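Local structure of type III pantothenate kinase (2NRH) at residues 88-93 against 171-176; 96-101 against 110-115. The protein probably catalyses the ATP-dependent phosphorylation of pantothenate, the first step of coenzyme A biosynthesis, as a homodimer that uses a monovalent cation. The protein carries 2 engineered substitutions. All blocks are in the same frame, centred on the assembly; numbering follows the deposited sequence.

Contact 1: residues 88-93 against 171-176. With SO4 (sulfate ion), chain E.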
loop_
_atom_site.group_PDB
_atom_site.type_symbol
_atom_site.label_atom_id
_atom_site.label_comp_id
_atom_site.label_asym_id
_atom_site.label_seq_id
_atom_site.Cartn_x
_atom_site.Cartn_y
_atom_site.Cartn_z
ATOM N N VAL B 88 0.692 13.009 -15.895
ATOM C CA VAL B 88 1.047 12.118 -14.825
ATOM C C VAL B 88 1.039 10.753 -15.449
ATOM O O VAL B 88 0.066 10.383 -16.083
ATOM C CB VAL B 88 0.117 12.224 -13.619
ATOM C CG1 VAL B 88 0.411 11.076 -12.613
ATOM C CG2 VAL B 88 0.322 13.561 -12.964
ATOM N N VAL B 89 2.183 10.059 -15.311
ATOM C CA VAL B 89 2.381 8.685 -15.783
ATOM C C VAL B 89 2.345 7.642 -14.655
ATOM O O VAL B 89 3.073 7.731 -13.706
ATOM C CB VAL B 89 3.631 8.547 -16.627
ATOM C CG1 VAL B 89 3.676 7.145 -17.260
ATOM C CG2 VAL B 89 3.644 9.596 -17.724
ATOM N N VAL B 90 1.443 6.668 -14.807
ATOM C CA VAL B 90 1.154 5.612 -13.828
ATOM C C VAL B 90 1.365 4.294 -14.533
ATOM O O VAL B 90 0.716 4.026 -15.523
ATOM C CB VAL B 90 -0.291 5.731 -13.248
ATOM C CG1 VAL B 90 -0.520 4.730 -12.042
ATOM C CG2 VAL B 90 -0.545 7.157 -12.720
ATOM N N ASP B 91 2.343 3.513 -14.069
ATOM C CA ASP B 91 2.575 2.153 -14.546
ATOM C C ASP B 91 2.173 1.232 -13.395
ATOM O O ASP B 91 2.839 1.150 -12.328
ATOM C CB ASP B 91 4.032 1.938 -14.905
ATOM C CG ASP B 91 4.282 0.623 -15.627
ATOM O OD1 ASP B 91 3.323 -0.133 -15.898
ATOM O OD2 ASP B 91 5.479 0.337 -15.959
ATOM N N ALA B 92 1.067 0.544 -13.626
ATOM C CA ALA B 92 0.440 -0.299 -12.626
ATOM C C ALA B 92 0.655 -1.801 -12.973
ATOM O O ALA B 92 -0.109 -2.414 -13.731
ATOM C CB ALA B 92 -1.027 0.081 -12.468
ATOM N N GLY B 93 1.745 -2.346 -12.424
ATOM C CA GLY B 93 2.059 -3.782 -12.498
ATOM C C GLY B 93 2.367 -4.286 -11.097
ATOM O O GLY B 93 1.602 -4.040 -10.157
ATOM N N LEU B 171 -3.692 12.371 -17.404
ATOM C CA LEU B 171 -3.168 11.100 -16.908
ATOM C C LEU B 171 -2.960 10.132 -18.024
ATOM O O LEU B 171 -3.814 10.000 -18.898
ATOM C CB LEU B 171 -4.133 10.437 -15.968
ATOM C CG LEU B 171 -4.098 10.861 -14.524
ATOM C CD1 LEU B 171 -5.442 10.548 -13.899
ATOM C CD2 LEU B 171 -3.009 10.103 -13.875
ATOM N N TYR B 172 -1.813 9.450 -17.989
ATOM C CA TYR B 172 -1.575 8.349 -18.864
ATOM C C TYR B 172 -1.369 7.132 -17.950
ATOM O O TYR B 172 -0.816 7.279 -16.832
ATOM C CB TYR B 172 -0.377 8.660 -19.740
ATOM C CG TYR B 172 -0.556 9.955 -20.541
ATOM C CD1 TYR B 172 -1.002 9.908 -21.856
ATOM C CD2 TYR B 172 -0.314 11.207 -19.969
ATOM C CE1 TYR B 172 -1.160 11.014 -22.572
ATOM C CE2 TYR B 172 -0.484 12.350 -20.681
ATOM C CZ TYR B 172 -0.920 12.247 -21.989
ATOM O OH TYR B 172 -1.096 13.358 -22.770
ATOM N N PHE B 173 -1.863 5.973 -18.402
ATOM C CA PHE B 173 -1.869 4.766 -17.614
ATOM C C PHE B 173 -1.345 3.660 -18.486
ATOM O O PHE B 173 -1.563 3.687 -19.700
ATOM C CB PHE B 173 -3.291 4.371 -17.159
ATOM C CG PHE B 173 -3.706 4.971 -15.861
ATOM C CD1 PHE B 173 -3.397 4.347 -14.658
ATOM C CD2 PHE B 173 -4.420 6.155 -15.835
ATOM C CE1 PHE B 173 -3.780 4.924 -13.418
ATOM C CE2 PHE B 173 -4.802 6.718 -14.636
ATOM C CZ PHE B 173 -4.480 6.089 -13.407
ATOM N N THR B 174 -0.644 2.708 -17.861
ATOM C CA THR B 174 -0.083 1.545 -18.583
ATOM C C THR B 174 0.081 0.412 -17.602
ATOM O O THR B 174 -0.177 0.583 -16.403
ATOM C CB THR B 174 1.277 1.870 -19.380
ATOM O OG1 THR B 174 1.603 0.798 -20.276
ATOM C CG2 THR B 174 2.464 2.171 -18.466
ATOM N N GLY B 175 0.447 -0.754 -18.102
ATOM C CA GLY B 175 0.649 -1.900 -17.211
ATOM C C GLY B 175 -0.592 -2.771 -17.044
ATOM O O GLY B 175 -1.706 -2.348 -17.398
ATOM N N GLY B 176 -0.388 -3.990 -16.521
ATOM C CA GLY B 176 -1.449 -4.987 -16.341
ATOM C C GLY B 176 -2.644 -4.472 -15.586
ATOM O O GLY B 176 -3.743 -4.929 -15.828
HETATM S S SO4 E . 2.666 -5.571 -16.086
HETATM O O1 SO4 E . 2.233 -4.188 -16.096
HETATM O O2 SO4 E . 1.548 -6.411 -15.667
HETATM O O3 SO4 E . 3.083 -5.944 -17.443
HETATM O O4 SO4 E . 3.761 -5.735 -15.107
#
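Val-88 to Asp-91 pair in parallel with Leu-171 to Thr-174, the two short strand axes inclined by 16°. Four backbone hydrogen bonds join them, alternating in direction: Tyr-172 N to Val-88 O at 2.8 Å, Val-90 N to Tyr-172 O, Thr-174 N to Val-90 O and, last, Ala-92 N to Thr-174 O. The Val-88 and Val-90 carbonyl oxygens each also receive a CA-H...O contact, from Leu-171 and Phe-173.

Apolar packing occupies the face carrying Val-88, Val-90, Leu-171 and Phe-173. Val-90 CG1, set anti to its own N (chi1 -171°), lies 3.5 Å from Phe-173 CE1, while Val-90 CG2 reaches over a face of that ring. Leu-171 CD2 lies 3.8 Å from Val-88 CG1 and also meets Val-90 CG2. Ile-162 of helix 146-165 packs on Val-90, Leu-171 and Phe-173.

On the other face, Asp-91 OD1 approaches Thr-174 CG2 at 3.6 Å and Gly-175 CA at 3.5 Å. The Thr-174 hydroxyl is hydrogen-bonded to the Asp-191 carbonyl oxygen instead. Beyond the strands, Gly-176 N donates to sulfate O1 at 2.7 Å; Gly-175 CA and Gly-93 CA also border the anion, which probably came from the crystallisation liquor. The position of Asp-91, a predicted potassium ligand near the predicted proton acceptor Asp-76, is consistent with these strand ends lining the active-site cleft of the ASKHA (actin-like ATPase) fold.

Contact 2: residues 96-101 against 110-115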
loop_
_atom_site.group_PDB
_atom_site.type_symbol
_atom_site.label_atom_id
_atom_site.label_comp_id
_atom_site.label_asym_id
_atom_site.label_seq_id
_atom_site.Cartn_x
_atom_site.Cartn_y
_atom_site.Cartn_z
ATOM N N ILE B 96 3.398 -0.050 -8.468
ATOM C CA ILE B 96 2.694 1.088 -9.055
ATOM C C ILE B 96 3.649 2.301 -8.914
ATOM O O ILE B 96 4.013 2.694 -7.822
ATOM C CB ILE B 96 1.340 1.298 -8.328
ATOM C CG1 ILE B 96 0.398 0.137 -8.690
ATOM C CG2 ILE B 96 0.671 2.643 -8.663
ATOM C CD1 ILE B 96 -0.967 0.173 -7.943
ATOM N N THR B 97 4.136 2.808 -10.036
ATOM C CA THR B 97 4.959 4.035 -10.015
ATOM C C THR B 97 4.173 5.179 -10.633
ATOM O O THR B 97 3.483 4.993 -11.620
ATOM C CB THR B 97 6.273 3.828 -10.742
ATOM O OG1 THR B 97 5.989 3.497 -12.114
ATOM C CG2 THR B 97 7.021 2.686 -10.063
ATOM N N ILE B 98 4.208 6.331 -9.972
ATOM C CA ILE B 98 3.504 7.543 -10.423
ATOM C C ILE B 98 4.545 8.622 -10.681
ATOM O O ILE B 98 5.253 9.043 -9.793
ATOM C CB ILE B 98 2.452 8.011 -9.373
ATOM C CG1 ILE B 98 1.404 6.949 -9.093
ATOM C CG2 ILE B 98 1.662 9.214 -9.889
ATOM C CD1 ILE B 98 1.614 6.135 -7.865
ATOM N N ASP B 99 4.681 9.049 -11.912
ATOM C CA ASP B 99 5.683 10.082 -12.265
ATOM C C ASP B 99 5.038 11.343 -12.855
ATOM O O ASP B 99 4.066 11.293 -13.625
ATOM C CB ASP B 99 6.716 9.506 -13.225
ATOM C CG ASP B 99 7.682 8.518 -12.537
ATOM O OD1 ASP B 99 8.520 9.000 -11.724
ATOM O OD2 ASP B 99 7.590 7.277 -12.823
ATOM N N ILE B 100 5.608 12.484 -12.520
ATOM C CA ILE B 100 5.010 13.751 -12.922
ATOM C C ILE B 100 5.854 14.515 -13.923
ATOM O O ILE B 100 6.993 14.868 -13.633
ATOM C CB ILE B 100 4.631 14.625 -11.688
ATOM C CG1 ILE B 100 3.614 13.865 -10.778
ATOM C CG2 ILE B 100 4.004 15.959 -12.159
ATOM C CD1 ILE B 100 4.183 12.742 -9.941
ATOM N N ILE B 101 5.283 14.736 -15.115
ATOM C CA ILE B 101 5.940 15.470 -16.188
ATOM C C ILE B 101 5.274 16.847 -16.436
ATOM O O ILE B 101 4.028 17.017 -16.458
ATOM C CB ILE B 101 5.992 14.642 -17.502
ATOM C CG1 ILE B 101 6.392 13.158 -17.223
ATOM C CG2 ILE B 101 6.918 15.298 -18.565
ATOM C CD1 ILE B 101 7.833 12.917 -16.706
ATOM N N PHE B 110 6.584 8.706 -7.349
ATOM C CA PHE B 110 6.530 7.838 -6.168
ATOM C C PHE B 110 5.981 6.464 -6.449
ATOM O O PHE B 110 5.454 6.204 -7.533
ATOM C CB PHE B 110 5.774 8.478 -5.012
ATOM C CG PHE B 110 4.380 8.888 -5.358
ATOM C CD1 PHE B 110 3.293 8.078 -4.967
ATOM C CD2 PHE B 110 4.140 10.092 -6.057
ATOM C CE1 PHE B 110 1.975 8.447 -5.293
ATOM C CE2 PHE B 110 2.820 10.495 -6.364
ATOM C CZ PHE B 110 1.718 9.676 -5.997
ATOM N N ILE B 111 6.092 5.615 -5.429
ATOM C CA ILE B 111 5.909 4.172 -5.589
ATOM C C ILE B 111 4.950 3.611 -4.547
ATOM O O ILE B 111 4.917 3.986 -3.311
ATOM C CB ILE B 111 7.297 3.375 -5.545
ATOM C CG1 ILE B 111 8.323 4.004 -6.475
ATOM C CG2 ILE B 111 7.120 1.860 -5.813
ATOM C CD1 ILE B 111 9.708 3.569 -6.152
ATOM N N LEU B 112 4.170 2.690 -5.042
ATOM C CA LEU B 112 3.191 2.010 -4.193
ATOM C C LEU B 112 3.340 0.509 -4.385
ATOM O O LEU B 112 3.766 0.070 -5.458
ATOM C CB LEU B 112 1.820 2.478 -4.693
ATOM C CG LEU B 112 0.931 3.540 -4.024
ATOM C CD1 LEU B 112 1.675 4.518 -3.293
ATOM C CD2 LEU B 112 -0.026 4.211 -5.000
ATOM N N PRO B 113 2.891 -0.306 -3.429
ATOM C CA PRO B 113 2.859 -1.719 -3.892
ATOM C C PRO B 113 1.880 -1.936 -5.055
ATOM O O PRO B 113 0.867 -1.199 -5.179
ATOM C CB PRO B 113 2.378 -2.516 -2.638
ATOM C CG PRO B 113 2.571 -1.590 -1.467
ATOM C CD PRO B 113 2.296 -0.180 -2.090
ATOM N N GLY B 114 2.210 -2.887 -5.924
ATOM C CA GLY B 114 1.243 -3.464 -6.844
ATOM C C GLY B 114 0.097 -4.135 -6.114
ATOM O O GLY B 114 0.225 -4.525 -4.953
ATOM N N ILE B 115 -1.027 -4.247 -6.790
ATOM C CA ILE B 115 -2.287 -4.749 -6.219
ATOM C C ILE B 115 -2.200 -6.179 -5.683
ATOM O O ILE B 115 -2.692 -6.452 -4.555
ATOM C CB ILE B 115 -3.462 -4.597 -7.251
ATOM C CG1 ILE B 115 -3.705 -3.115 -7.543
ATOM C CG2 ILE B 115 -4.763 -5.245 -6.752
ATOM C CD1 ILE B 115 -4.801 -2.910 -8.558
#
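Phe-110 O accepts a hydrogen bond from Ile-98 N at 2.7 Å, with an N-H...O angle of 168°, and takes a further CA-H...O contact from Thr-97. This is the antiparallel beta hairpin of strands 95-102 and 105-113. Ile-98 and Phe-110 form one hydrogen-bonded pair, closed by Phe-110 N to Ile-98 O; Ile-96 and Leu-112 form another, joined by Leu-112 N to Ile-96 O and Ile-96 N to Leu-112 O. Between them lies the non-hydrogen-bonded pair Thr-97 and Ile-111, whose side chains run side by side, CG2 of the threonine 4.0 Å from CG1 of the isoleucine. Both touch Arg-77, a predicted substrate-binding residue of helix 75-81.

On the face bearing Ile-96, Ile-98, Phe-110 and Leu-112, the first and the last two pack on helix 146-165. Phe-110 CG sits between its own N and carbonyl carbon (chi1 56°), and the ring swings across Ile-98. The ring also meets that of Tyr-152 of the second subunit, the two planes about 50° apart. Ile-98 CB stands over the Phe-110 ring, 4.0 Å from the centroid in a CH-pi contact, while Ile-98 CD1 bridges from Phe-110 CE1 at 3.5 Å to Leu-112 CD2 at 3.8 Å.

In the fold
The two contacts belong to one mixed five-stranded sheet, with centres about 8 Å apart. Its strand order is 105-113, 95-102, 87-92, 171-174, 188-190, so contact 2 forms the junction at one margin and contact 1 an inner parallel junction. Strands 87-92 and 95-102, consecutive in the chain, link them directly: Val-89 O lies 2.7 Å from Asp-99 N, a probable hydrogen bond. Contact 2 is nested inside the loop that contact 1 closes, and helix 146-165, which packs on both, lies in that loop too. Contact 1 holds the predicted potassium ligand Asp-91 and lies near Asp-7 of the predicted ATP site, whereas contact 2 carries the sheet to the second subunit of the dimer.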